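Local coordinates for protein periplasmic beta-glucosidase (Pseudomonas aeruginosa, PDB 6R5T) that probably hydrolyses terminal, non-reducing beta-D-glucosyl residues, releasing beta-D-glucose in the periplasm, at residues T52-R55 and P56-R59; D63-R66 and H67-L70; L238-L241 and L242-W246; E271-A274 and T275-A278; E304-Q307 and A308-D311. The protein carries 1 engineered substitution. All coordinates share one frame; numbering follows the deposited sequence. Where two conformers were deposited one is given.

Overall arrangement
All five contacts are local and lie within the N-terminal domain, whose eight parallel strands and surrounding helices form a TIM-barrel fold, in a family 3 glycoside hydrolase. They follow one another along the chain without interleaving. Contacts 1 and 2 mark the start and end of helix 55-65, their centres about 17 Å apart. Contact 3 lies on helix 235-245, between strands 218-221 and 251-253, its centre about 35 Å from that of contact 1. Contact 4, on helix 271-281, and contact 5, at the start of helix 307-323, have centres about 13 Å apart and touch through the R272-E304 salt bridge and the packing of R276 on I305, tying together neighbouring helical elements of the domain.

Contact 1: residues T52-R55 and P56-R59; sequences TVTR and PDIR
T54 O accepts I58 N at 2.9 Å (N-H...O 166°), and one residue on R55 O takes R59 N at 2.8 Å. The R55 side chain points away from the turn: CG stands anti to the backbone N (chi1 169°), which carries the chain out of the helix, and a bend at chi3 brings NH1 to a salt bridge with D339. The CG atoms of R55 and R59 still lie alongside at 4.0 Å, although R59 takes its polar end elsewhere, to the carbonyl of L334. I58 lies back along the preceding loop. Its CD1 sits 3.5 Å from T52 O and its CG1 lies 3.8 Å from T52 CG2, the two side chains running antiparallel as they pass, and I58 also touches H76 of strand 75-78. This is the N-terminus of helix 55-65, which follows strand 48-50 in the TIM-barrel domain, and T54 holds the N-cap position. T54 OG1 makes a weak hydrogen bond of 2.9 Å to OD2 of D57, three residues on. On the loop side, T52 CG2 packs 3.6 Å from D57 CB. D57 OD2 also accepts a hydrogen bond from a water that in turn accepts one from V53 N at 2.9 Å.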
loop_
_atom_site.group_PDB
_atom_site.type_symbol
_atom_site.label_atom_id
_atom_site.label_comp_id
_atom_site.label_asym_id
_atom_site.label_seq_id
_atom_site.Cartn_x
_atom_site.Cartn_y
_atom_site.Cartn_z
ATOM N N THR A 52 -15.739 -2.078 -33.591
ATOM C CA THR A 52 -16.728 -2.421 -34.654
ATOM C C THR A 52 -16.838 -3.941 -34.680
ATOM O O THR A 52 -15.812 -4.587 -34.875
ATOM C CB THR A 52 -16.289 -1.836 -36.010
ATOM O OG1 THR A 52 -16.377 -0.421 -35.888
ATOM C CG2 THR A 52 -17.092 -2.365 -37.160
ATOM N N VAL A 53 -18.024 -4.519 -34.438
ATOM C CA VAL A 53 -18.069 -5.927 -33.952
ATOM C C VAL A 53 -19.123 -6.805 -34.636
ATOM O O VAL A 53 -19.448 -7.858 -34.075
ATOM C CB VAL A 53 -18.305 -5.953 -32.429
ATOM C CG1 VAL A 53 -17.190 -5.171 -31.727
ATOM C CG2 VAL A 53 -19.666 -5.413 -32.076
ATOM N N THR A 54 -19.683 -6.373 -35.751
ATOM C CA THR A 54 -20.651 -7.227 -36.479
ATOM C C THR A 54 -20.168 -7.428 -37.909
ATOM O O THR A 54 -19.488 -6.553 -38.440
ATOM C CB THR A 54 -22.073 -6.676 -36.467
ATOM O OG1 THR A 54 -22.122 -5.572 -37.363
ATOM C CG2 THR A 54 -22.516 -6.237 -35.087
ATOM N N ARG A 55 -20.534 -8.551 -38.475
ATOM C CA ARG A 55 -20.066 -8.914 -39.838
ATOM C C ARG A 55 -20.392 -7.797 -40.832
ATOM O O ARG A 55 -19.508 -7.360 -41.574
ATOM C CB ARG A 55 -20.639 -10.242 -40.315
ATOM C CG ARG A 55 -20.352 -10.436 -41.800
ATOM C CD ARG A 55 -21.106 -11.617 -42.316
ATOM N NE ARG A 55 -20.497 -12.858 -41.898
ATOM C CZ ARG A 55 -20.747 -14.043 -42.455
ATOM N NH1 ARG A 55 -21.586 -14.156 -43.486
ATOM N NH2 ARG A 55 -20.100 -15.098 -42.023
ATOM N N PRO A 56 -21.645 -7.296 -40.934
ATOM C CA PRO A 56 -21.917 -6.244 -41.913
ATOM C C PRO A 56 -21.084 -4.973 -41.718
ATOM O O PRO A 56 -20.687 -4.333 -42.688
ATOM C CB PRO A 56 -23.423 -5.957 -41.829
ATOM C CG PRO A 56 -23.973 -6.889 -40.760
ATOM C CD PRO A 56 -22.866 -7.823 -40.293
ATOM N N ASP A 57 -20.859 -4.580 -40.477
ATOM C CA ASP A 57 -20.123 -3.328 -40.161
ATOM C C ASP A 57 -18.635 -3.508 -40.450
ATOM O O ASP A 57 -18.026 -2.576 -41.040
ATOM C CB ASP A 57 -20.284 -2.960 -38.699
ATOM C CG ASP A 57 -21.677 -2.527 -38.321
ATOM O OD1 ASP A 57 -22.375 -2.018 -39.215
ATOM O OD2 ASP A 57 -22.006 -2.680 -37.117
ATOM N N ILE A 58 -18.114 -4.672 -40.113
ATOM C CA ILE A 58 -16.685 -4.981 -40.395
ATOM C C ILE A 58 -16.484 -5.133 -41.911
ATOM O O ILE A 58 -15.477 -4.609 -42.450
ATOM C CB ILE A 58 -16.212 -6.210 -39.610
ATOM C CG1 ILE A 58 -16.210 -5.906 -38.101
ATOM C CG2 ILE A 58 -14.835 -6.629 -40.107
ATOM C CD1 ILE A 58 -15.854 -7.108 -37.230
ATOM N N ARG A 59 -17.382 -5.850 -42.581
ATOM C CA ARG A 59 -17.260 -5.980 -44.060
ATOM C C ARG A 59 -17.228 -4.581 -44.681
ATOM O O ARG A 59 -16.448 -4.367 -45.661
ATOM C CB ARG A 59 -18.458 -6.768 -44.609
ATOM C CG ARG A 59 -18.389 -8.272 -44.524
ATOM C CD ARG A 59 -19.462 -8.898 -45.425
ATOM N NE ARG A 59 -18.945 -8.847 -46.794
ATOM C CZ ARG A 59 -18.211 -9.777 -47.380
ATOM N NH1 ARG A 59 -17.962 -10.939 -46.803
ATOM N NH2 ARG A 59 -17.786 -9.566 -48.605
HETATM O O HOH W 1 -20.359 -2.808 -34.706
#

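Contact 2: residues D63-R66 and H67-L70; sequences DQVR and HSRL
H67 lies across Q64, its imidazole turned 39° against the plane of the Q64 amide. The backbone joins the pair: H67 N donates to Q64 O at 3.1 Å, coming from above the carbonyl plane, and the same Q64 O lies at the edge of the imidazole, near its plane, 3.8 Å from H67 CD2. The side-chain ends approach more loosely, with Q64 OE1 4.1 Å from H67 CD2. Bent at chi2, the Q64 chain folds back along its own helix, where NE2 reaches the carbonyl of A60 and OE1 accepts from R42 of helix 34-42. R42 also packs against H67.

S68 meets V65 differently. Its OG lies between the backbone N and the carbonyl carbon (chi1 62°), which turns the hydroxyl back to V65 O at 2.8 Å, in the plane of that carbonyl. S68 N reaches the same V65 O at 3.0 Å from above the plane, and the two bonds from one residue grip this oxygen from different directions. R66 runs back toward D63, but R66 NH2 and D63 OD1 are 4.0 Å apart, with the oxygen well out of the guanidinium plane, a long and purely electrostatic pairing; D63 OD1 has its hydrogen bond with Y331. Together V65 to S68 form a type I beta turn at the C-terminal end of helix 55-65, where the chain leaves the barrel helix for strand 75-78.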
loop_
_atom_site.group_PDB
_atom_site.type_symbol
_atom_site.label_atom_id
_atom_site.label_comp_id
_atom_site.label_asym_id
_atom_site.label_seq_id
_atom_site.Cartn_x
_atom_site.Cartn_y
_atom_site.Cartn_z
ATOM N N ASP A 63 -14.312 -3.253 -47.034
ATOM C CA ASP A 63 -14.661 -2.869 -48.420
ATOM C C ASP A 63 -13.969 -1.562 -48.811
ATOM O O ASP A 63 -13.684 -1.402 -50.003
ATOM C CB ASP A 63 -16.161 -2.747 -48.629
ATOM C CG ASP A 63 -16.913 -4.064 -48.685
ATOM O OD1 ASP A 63 -16.317 -5.152 -48.822
ATOM O OD2 ASP A 63 -18.116 -3.995 -48.561
ATOM N N GLN A 64 -13.753 -0.639 -47.882
ATOM C CA GLN A 64 -13.170 0.681 -48.189
ATOM C C GLN A 64 -11.713 0.510 -48.595
ATOM O O GLN A 64 -11.186 1.395 -49.293
ATOM C CB GLN A 64 -13.291 1.647 -47.024
ATOM C CG GLN A 64 -14.726 1.828 -46.563
ATOM C CD GLN A 64 -15.645 2.090 -47.730
ATOM O OE1 GLN A 64 -15.439 3.059 -48.465
ATOM N NE2 GLN A 64 -16.620 1.204 -47.931
ATOM N N VAL A 65 -11.053 -0.550 -48.129
ATOM C CA VAL A 65 -9.614 -0.797 -48.430
ATOM C C VAL A 65 -9.398 -0.930 -49.941
ATOM O O VAL A 65 -8.334 -0.525 -50.408
ATOM C CB VAL A 65 -9.138 -2.046 -47.677
ATOM C CG1 VAL A 65 -7.829 -2.552 -48.177
ATOM C CG2 VAL A 65 -9.069 -1.757 -46.188
ATOM N N ARG A 66 -10.356 -1.527 -50.637
ATOM C CA ARG A 66 -10.262 -1.752 -52.106
ATOM C C ARG A 66 -10.006 -0.417 -52.809
ATOM O O ARG A 66 -9.563 -0.450 -53.988
ATOM C CB ARG A 66 -11.552 -2.370 -52.651
ATOM C CG ARG A 66 -11.929 -3.740 -52.092
ATOM C CD ARG A 66 -12.679 -4.589 -53.126
ATOM N NE ARG A 66 -14.012 -5.128 -52.835
ATOM C CZ ARG A 66 -15.162 -4.472 -53.016
ATOM N NH1 ARG A 66 -15.157 -3.202 -53.397
ATOM N NH2 ARG A 66 -16.316 -5.079 -52.774
ATOM N N HIS A 67 -10.313 0.737 -52.197
ATOM C CA HIS A 67 -10.171 2.060 -52.856
ATOM C C HIS A 67 -8.796 2.681 -52.605
ATOM O O HIS A 67 -8.506 3.715 -53.188
ATOM C CB HIS A 67 -11.270 3.039 -52.435
ATOM C CG HIS A 67 -12.631 2.587 -52.812
ATOM N ND1 HIS A 67 -13.073 2.545 -54.134
ATOM C CD2 HIS A 67 -13.647 2.124 -52.052
ATOM C CE1 HIS A 67 -14.313 2.096 -54.153
ATOM N NE2 HIS A 67 -14.693 1.836 -52.890
ATOM N N SER A 68 -7.957 2.103 -51.744
ATOM C CA SER A 68 -6.622 2.682 -51.451
ATOM C C SER A 68 -5.650 2.214 -52.526
ATOM O O SER A 68 -5.967 1.266 -53.277
ATOM C CB SER A 68 -6.123 2.303 -50.051
ATOM O OG SER A 68 -5.965 0.915 -49.933
ATOM N N ARG A 69 -4.467 2.778 -52.531
ATOM C CA ARG A 69 -3.451 2.402 -53.554
ATOM C C ARG A 69 -2.974 0.973 -53.339
ATOM O O ARG A 69 -2.989 0.184 -54.290
ATOM C CB ARG A 69 -2.321 3.403 -53.525
ATOM C CG ARG A 69 -1.316 3.183 -54.643
ATOM C CD ARG A 69 -0.149 4.131 -54.499
ATOM N NE ARG A 69 0.838 3.668 -53.511
ATOM C CZ ARG A 69 1.906 2.924 -53.780
ATOM N NH1 ARG A 69 2.085 2.405 -54.995
ATOM N NH2 ARG A 69 2.754 2.639 -52.809
ATOM N N LEU A 70 -2.554 0.621 -52.112
ATOM C CA LEU A 70 -1.984 -0.732 -51.852
ATOM C C LEU A 70 -2.996 -1.767 -51.342
ATOM O O LEU A 70 -2.641 -2.947 -51.354
ATOM C CB LEU A 70 -0.810 -0.598 -50.876
ATOM C CG LEU A 70 0.413 0.125 -51.434
ATOM C CD1 LEU A 70 1.477 0.315 -50.368
ATOM C CD2 LEU A 70 0.983 -0.638 -52.616
#

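Contact 3: residues L238-L241 and L242-W246; sequences LTDL and LRQQW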
loop_
_atom_site.group_PDB
_atom_site.type_symbol
_atom_site.label_atom_id
_atom_site.label_comp_id
_atom_site.label_asym_id
_atom_site.label_seq_id
_atom_site.Cartn_x
_atom_site.Cartn_y
_atom_site.Cartn_z
ATOM N N LEU A 238 9.882 -1.949 -22.942
ATOM C CA LEU A 238 9.241 -2.362 -24.204
ATOM C C LEU A 238 10.301 -2.868 -25.177
ATOM O O LEU A 238 9.933 -3.568 -26.111
ATOM C CB LEU A 238 8.498 -1.172 -24.794
ATOM C CG LEU A 238 7.355 -0.632 -23.972
ATOM C CD1 LEU A 238 6.726 0.496 -24.751
ATOM C CD2 LEU A 238 6.359 -1.719 -23.638
ATOM N N THR A 239 11.526 -2.430 -25.019
ATOM C CA THR A 239 12.633 -2.800 -25.936
ATOM C C THR A 239 13.633 -3.724 -25.256
ATOM O O THR A 239 13.744 -4.862 -25.710
ATOM C CB THR A 239 13.320 -1.569 -26.529
ATOM O OG1 THR A 239 12.372 -0.808 -27.290
ATOM C CG2 THR A 239 14.432 -2.002 -27.454
ATOM N N ASP A 240 14.327 -3.269 -24.212
ATOM C CA ASP A 240 15.375 -4.089 -23.561
ATOM C C ASP A 240 14.770 -5.405 -23.045
ATOM O O ASP A 240 15.297 -6.492 -23.279
ATOM C CB ASP A 240 16.064 -3.293 -22.472
ATOM C CG ASP A 240 16.784 -2.055 -22.990
ATOM O OD1 ASP A 240 16.954 -1.944 -24.211
ATOM O OD2 ASP A 240 17.144 -1.200 -22.180
ATOM N N LEU A 241 13.684 -5.314 -22.271
ATOM C CA LEU A 241 13.088 -6.512 -21.692
ATOM C C LEU A 241 12.266 -7.248 -22.746
ATOM O O LEU A 241 12.536 -8.408 -23.036
ATOM C CB LEU A 241 12.240 -6.091 -20.503
ATOM C CG LEU A 241 11.544 -7.272 -19.839
ATOM C CD1 LEU A 241 12.556 -8.207 -19.189
ATOM C CD2 LEU A 241 10.520 -6.750 -18.838
ATOM N N LEU A 242 11.203 -6.630 -23.258
ATOM C CA LEU A 242 10.223 -7.386 -24.071
ATOM C C LEU A 242 10.876 -7.923 -25.357
ATOM O O LEU A 242 10.585 -9.036 -25.716
ATOM C CB LEU A 242 9.075 -6.435 -24.401
ATOM C CG LEU A 242 7.959 -7.002 -25.267
ATOM C CD1 LEU A 242 7.293 -8.208 -24.614
ATOM C CD2 LEU A 242 6.955 -5.910 -25.594
ATOM N N ARG A 243 11.707 -7.128 -26.035
ATOM C CA ARG A 243 12.284 -7.563 -27.346
ATOM C C ARG A 243 13.617 -8.257 -27.126
ATOM O O ARG A 243 13.772 -9.405 -27.560
ATOM C CB ARG A 243 12.433 -6.359 -28.269
ATOM C CG ARG A 243 11.125 -5.607 -28.463
ATOM C CD ARG A 243 10.289 -6.269 -29.477
ATOM N NE ARG A 243 9.117 -5.457 -29.813
ATOM C CZ ARG A 243 8.170 -5.849 -30.649
ATOM N NH1 ARG A 243 8.280 -7.019 -31.276
ATOM N NH2 ARG A 243 7.116 -5.082 -30.848
ATOM N N GLN A 244 14.567 -7.573 -26.514
ATOM C CA GLN A 244 15.944 -8.107 -26.444
ATOM C C GLN A 244 16.007 -9.312 -25.495
ATOM O O GLN A 244 16.565 -10.353 -25.891
ATOM C CB GLN A 244 16.902 -6.960 -26.175
ATOM C CG GLN A 244 16.866 -5.928 -27.307
ATOM C CD GLN A 244 17.615 -4.636 -27.064
ATOM O OE1 GLN A 244 17.967 -4.291 -25.939
ATOM N NE2 GLN A 244 17.835 -3.882 -28.129
ATOM N N GLN A 245 15.426 -9.241 -24.304
ATOM C CA GLN A 245 15.559 -10.345 -23.333
ATOM C C GLN A 245 14.538 -11.450 -23.614
ATOM O O GLN A 245 14.902 -12.615 -23.616
ATOM C CB GLN A 245 15.349 -9.846 -21.917
ATOM C CG GLN A 245 16.482 -10.224 -20.999
ATOM C CD GLN A 245 17.297 -8.985 -20.732
ATOM O OE1 GLN A 245 16.748 -7.929 -20.385
ATOM N NE2 GLN A 245 18.613 -9.115 -20.879
ATOM N N TRP A 246 13.278 -11.103 -23.869
ATOM C CA TRP A 246 12.229 -12.116 -23.995
ATOM C C TRP A 246 12.043 -12.569 -25.426
ATOM O O TRP A 246 11.332 -13.575 -25.624
ATOM C CB TRP A 246 10.903 -11.572 -23.452
ATOM C CG TRP A 246 10.866 -11.411 -21.967
ATOM C CD1 TRP A 246 11.806 -11.738 -21.037
ATOM C CD2 TRP A 246 9.735 -10.917 -21.231
ATOM N NE1 TRP A 246 11.344 -11.472 -19.770
ATOM C CE2 TRP A 246 10.072 -10.947 -19.864
ATOM C CE3 TRP A 246 8.475 -10.437 -21.610
ATOM C CZ2 TRP A 246 9.186 -10.511 -18.870
ATOM C CZ3 TRP A 246 7.598 -10.009 -20.631
ATOM C CH2 TRP A 246 7.937 -10.082 -19.276
HETATM O O HOH W 2 8.708 -2.982 -28.431
#
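A wide, pi-type turn runs through helix 235-245, the helix between strands 218-221 and 251-253 of the TIM-barrel domain, and the amides of Q244, Q245 and W246 reach back five residues to T239, D240 and L241. T239 O accepts twice: Q244 N arrives at 2.9 Å nearly in line with the carbonyl, whereas R243 N, at 3.1 Å, comes in above the carbonyl plane with a less straight N-H...O angle of 136°. W246 N closes the series on L241 O at 2.9 Å, and Q245 N makes a weak second bond to that oxygen.

A bend at chi2 (-81°) swings the R243 chain past L238 O, which R243 CG approaches at 3.3 Å. Beyond it, R243 NE donates at 2.9 Å to a water in the guanidinium plane. The water lies 2.7 Å from L238 O, to which it may donate, though it has more acceptors in reach than protons. NH1 bonds the carbonyls of F248 and G250, in the chain just after the helix, and NH2 forms a salt bridge with D316 of helix 307-323. L242 packs on F178 and T252 of the barrel strands.

The apolar end of the contact is a CH-pi interaction. L241, with CG anti to the backbone N, sends CD1 over one face of the W246 indole, which also has a cation-pi partner in K209. L241 CD1 stands 3.9 Å from the centroid of the five-membered ring, 28° off its normal, and comes within 3.5 Å of W246 NE1.

Contact 4: residues E271-A274 and T275-A278; sequences ERDA and TRLA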
loop_
_atom_site.group_PDB
_atom_site.type_symbol
_atom_site.label_atom_id
_atom_site.label_comp_id
_atom_site.label_asym_id
_atom_site.label_seq_id
_atom_site.Cartn_x
_atom_site.Cartn_y
_atom_site.Cartn_z
ATOM N N GLU A 271 2.698 17.372 -27.637
ATOM C CA GLU A 271 2.337 16.110 -28.327
ATOM C C GLU A 271 3.501 15.599 -29.192
ATOM O O GLU A 271 3.623 14.416 -29.423
ATOM C CB GLU A 271 1.122 16.360 -29.207
ATOM C CG GLU A 271 -0.140 16.568 -28.435
ATOM C CD GLU A 271 -1.331 16.693 -29.364
ATOM O OE1 GLU A 271 -1.167 16.584 -30.641
ATOM O OE2 GLU A 271 -2.396 16.841 -28.833
ATOM N N ARG A 272 4.294 16.488 -29.784
ATOM C CA ARG A 272 5.440 16.111 -30.628
ATOM C C ARG A 272 6.440 15.294 -29.809
ATOM O O ARG A 272 6.892 14.250 -30.243
ATOM C CB ARG A 272 6.066 17.405 -31.144
ATOM C CG ARG A 272 7.252 17.225 -32.055
ATOM C CD ARG A 272 7.666 18.598 -32.591
ATOM N NE ARG A 272 8.745 18.363 -33.520
ATOM C CZ ARG A 272 8.904 18.977 -34.705
ATOM N NH1 ARG A 272 8.060 19.920 -35.122
ATOM N NH2 ARG A 272 9.944 18.632 -35.450
ATOM N N ASP A 273 6.794 15.817 -28.640
ATOM C CA ASP A 273 7.777 15.128 -27.754
ATOM C C ASP A 273 7.139 13.842 -27.227
ATOM O O ASP A 273 7.838 12.849 -27.144
ATOM C CB ASP A 273 8.234 16.063 -26.640
ATOM C CG ASP A 273 9.093 17.209 -27.149
ATOM O OD1 ASP A 273 9.614 17.106 -28.301
ATOM O OD2 ASP A 273 9.214 18.221 -26.417
ATOM N N ALA A 274 5.840 13.825 -26.940
ATOM C CA ALA A 274 5.202 12.570 -26.485
ATOM C C ALA A 274 5.305 11.484 -27.557
ATOM O O ALA A 274 5.648 10.293 -27.278
ATOM C CB ALA A 274 3.786 12.841 -26.085
ATOM N N THR A 275 5.056 11.868 -28.824
ATOM C CA THR A 275 5.093 10.909 -29.934
ATOM C C THR A 275 6.509 10.318 -30.067
ATOM O O THR A 275 6.675 9.092 -30.248
ATOM C CB THR A 275 4.679 11.639 -31.224
ATOM O OG1 THR A 275 3.350 12.137 -31.067
ATOM C CG2 THR A 275 4.759 10.707 -32.400
ATOM N N ARG A 276 7.531 11.190 -29.967
ATOM C CA ARG A 276 8.941 10.748 -30.077
ATOM C C ARG A 276 9.242 9.703 -28.978
ATOM O O ARG A 276 9.779 8.630 -29.274
ATOM C CB ARG A 276 9.889 11.941 -29.974
ATOM C CG ARG A 276 11.326 11.472 -30.087
ATOM C CD ARG A 276 12.424 12.485 -29.836
ATOM N NE ARG A 276 12.016 13.514 -28.895
ATOM C CZ ARG A 276 12.181 13.463 -27.578
ATOM N NH1 ARG A 276 12.754 12.419 -26.996
ATOM N NH2 ARG A 276 11.747 14.473 -26.847
ATOM N N LEU A 277 8.824 10.015 -27.758
ATOM C CA LEU A 277 9.109 9.107 -26.611
ATOM C C LEU A 277 8.447 7.752 -26.854
ATOM O O LEU A 277 9.094 6.739 -26.638
ATOM C CB LEU A 277 8.617 9.730 -25.316
ATOM C CG LEU A 277 9.387 10.943 -24.836
ATOM C CD1 LEU A 277 8.717 11.573 -23.630
ATOM C CD2 LEU A 277 10.825 10.578 -24.525
ATOM N N ALA A 278 7.190 7.727 -27.273
ATOM C CA ALA A 278 6.449 6.455 -27.429
ATOM C C ALA A 278 7.060 5.599 -28.544
ATOM O O ALA A 278 7.315 4.427 -28.348
ATOM C CB ALA A 278 5.008 6.748 -27.691
HETATM O O HOH W 3 10.887 15.594 -29.895
#
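R276 runs back beside D273, the two side chains pointing the same way. R276 CB rests 3.6 Å from D273 O, the carbonyl that accepts L277 N one turn on. CG is anti to the backbone N (chi1 180°), which lays the aliphatic part against the loop before helix 307-323: CG packs on I305 and CD on the carbonyl of E304. A sharp twist at chi3 (30°) then turns the guanidinium back over its own helix, with D273 O off toward the rim of one face. This is helix 271-281 of the TIM-barrel domain, in whose first turn N270 OD1 accepts D273 N. R276 NE donates to a water at 2.6 Å, and that water donates to D273 OD1 at 2.5 Å, bridging the two groups. At the tip, R276 NH2 lies 3.7 Å from D273 OD1, a long salt bridge: the oxygen lies in the guanidinium plane at its edge, while the carboxylate is turned 60° against it. Elsewhere on the helix T275 OG1 donates to E271 O at 2.8 Å, and T275 N reaches E271 O from the opposite face of the carbonyl at 3.0 Å.

Contact 5: residues E304-Q307 and A308-D311; sequences EIDQ and ADID
D309 folds its carboxylate back to the chain before the helix, where D309 OD2 accepts D306 N at 2.9 Å in a nearly straight bond (N-H...O 170°). The amide meets OD2 on its anti side, 32° out of the carboxylate plane. In return D309 N donates to D306 O, also at 2.9 Å, from above that carbonyl. The D306 side chain makes no capping bond; D306 OD2 stands 3.9 Å from D309 OD2, a like-charge approach that may raise the pKa of one of them.

D306 is the N-cap of helix 307-323, in the TIM-barrel domain, and the D306 N to D309 bond is one half of a capping box. The residues bracketing it, I305 just before the cap and I310 four places after it, pair as in a hydrophobic staple. I305 places CG1 between its backbone N and carbonyl carbon (chi1 63°), and I305 CD1 then lies 4.1 Å from CD1 of I310 in the conformer described. I279 of helix 271-281 and L296 of helix 291-301 pack on both isoleucines.

Q307 begins the helix with CG anti to the backbone N and a bend at chi2 that brings the amide round to D311. Q307 NE2 donates to D311 OD1 at 3.0 Å; D311 OD1 lies close to the Q307 amide plane, while NE2 stands above the carboxylate plane. The main chain runs alongside, D311 N bonding to Q307 O at 2.9 Å. N16 also accepts from Q307 NE2, and K19 forms a salt bridge with D311 OD1.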
loop_
_atom_site.group_PDB
_atom_site.type_symbol
_atom_site.label_atom_id
_atom_site.label_comp_id
_atom_site.label_asym_id
_atom_site.label_seq_id
_atom_site.Cartn_x
_atom_site.Cartn_y
_atom_site.Cartn_z
ATOM N N GLU A 304 14.619 13.865 -35.372
ATOM C CA GLU A 304 14.327 13.585 -33.922
ATOM C C GLU A 304 13.998 12.090 -33.731
ATOM O O GLU A 304 14.096 11.581 -32.595
ATOM C CB GLU A 304 13.190 14.449 -33.402
ATOM C CG GLU A 304 13.501 15.928 -33.441
ATOM C CD GLU A 304 12.324 16.766 -32.981
ATOM O OE1 GLU A 304 11.450 17.108 -33.804
ATOM O OE2 GLU A 304 12.249 17.011 -31.770
ATOM N N ILE A 305 13.611 11.397 -34.788
ATOM C CA ILE A 305 13.471 9.910 -34.823
ATOM C C ILE A 305 14.192 9.419 -36.069
ATOM O O ILE A 305 14.562 10.273 -36.928
ATOM C CB ILE A 305 11.993 9.449 -34.793
ATOM C CG1 ILE A 305 11.241 9.925 -36.029
ATOM C CG2 ILE A 305 11.263 9.919 -33.532
ATOM C CD1 ILE A 305 9.849 9.396 -36.216
ATOM N N ASP A 306 14.389 8.111 -36.154
ATOM C CA ASP A 306 15.061 7.412 -37.271
ATOM C C ASP A 306 14.008 6.755 -38.166
ATOM O O ASP A 306 12.917 6.305 -37.672
ATOM C CB ASP A 306 16.034 6.356 -36.751
ATOM C CG ASP A 306 17.077 6.962 -35.829
ATOM O OD1 ASP A 306 17.604 8.015 -36.185
ATOM O OD2 ASP A 306 17.289 6.424 -34.735
ATOM N N GLN A 307 14.326 6.611 -39.447
ATOM C CA GLN A 307 13.473 5.827 -40.365
ATOM C C GLN A 307 13.241 4.417 -39.791
ATOM O O GLN A 307 12.109 3.885 -39.915
ATOM C CB GLN A 307 14.098 5.778 -41.759
ATOM C CG GLN A 307 13.311 4.964 -42.766
ATOM C CD GLN A 307 12.010 5.651 -43.115
ATOM O OE1 GLN A 307 12.012 6.850 -43.417
ATOM N NE2 GLN A 307 10.893 4.928 -43.051
ATOM N N ALA A 308 14.259 3.799 -39.200
ATOM C CA ALA A 308 14.170 2.456 -38.583
ATOM C C ALA A 308 13.052 2.404 -37.509
ATOM O O ALA A 308 12.448 1.325 -37.357
ATOM C CB ALA A 308 15.495 2.071 -37.993
ATOM N N ASP A 309 12.736 3.495 -36.831
ATOM C CA ASP A 309 11.639 3.533 -35.809
ATOM C C ASP A 309 10.290 3.320 -36.525
ATOM O O ASP A 309 9.457 2.460 -36.117
ATOM C CB ASP A 309 11.644 4.858 -35.047
ATOM C CG ASP A 309 12.871 5.073 -34.182
ATOM O OD1 ASP A 309 13.256 4.085 -33.518
ATOM O OD2 ASP A 309 13.431 6.226 -34.180
ATOM N N ILE A 310 10.055 4.026 -37.640
ATOM C CA ILE A 310 8.812 3.857 -38.448
ATOM C C ILE A 310 8.805 2.448 -39.038
ATOM O O ILE A 310 7.763 1.781 -39.034
ATOM C CB ILE A 310 8.759 4.914 -39.566
ATOM C CG1 ILE A 310 8.810 6.335 -39.007
ATOM C CG2 ILE A 310 7.572 4.685 -40.479
ATOM C CD1 ILE A 310 7.539 6.748 -38.349
ATOM N N ASP A 311 9.942 2.025 -39.581
ATOM C CA ASP A 311 9.988 0.720 -40.269
ATOM C C ASP A 311 9.689 -0.417 -39.288
ATOM O O ASP A 311 9.032 -1.393 -39.705
ATOM C CB ASP A 311 11.317 0.506 -40.978
ATOM C CG ASP A 311 11.481 1.366 -42.229
ATOM O OD1 ASP A 311 10.482 1.959 -42.676
ATOM O OD2 ASP A 311 12.640 1.422 -42.737
#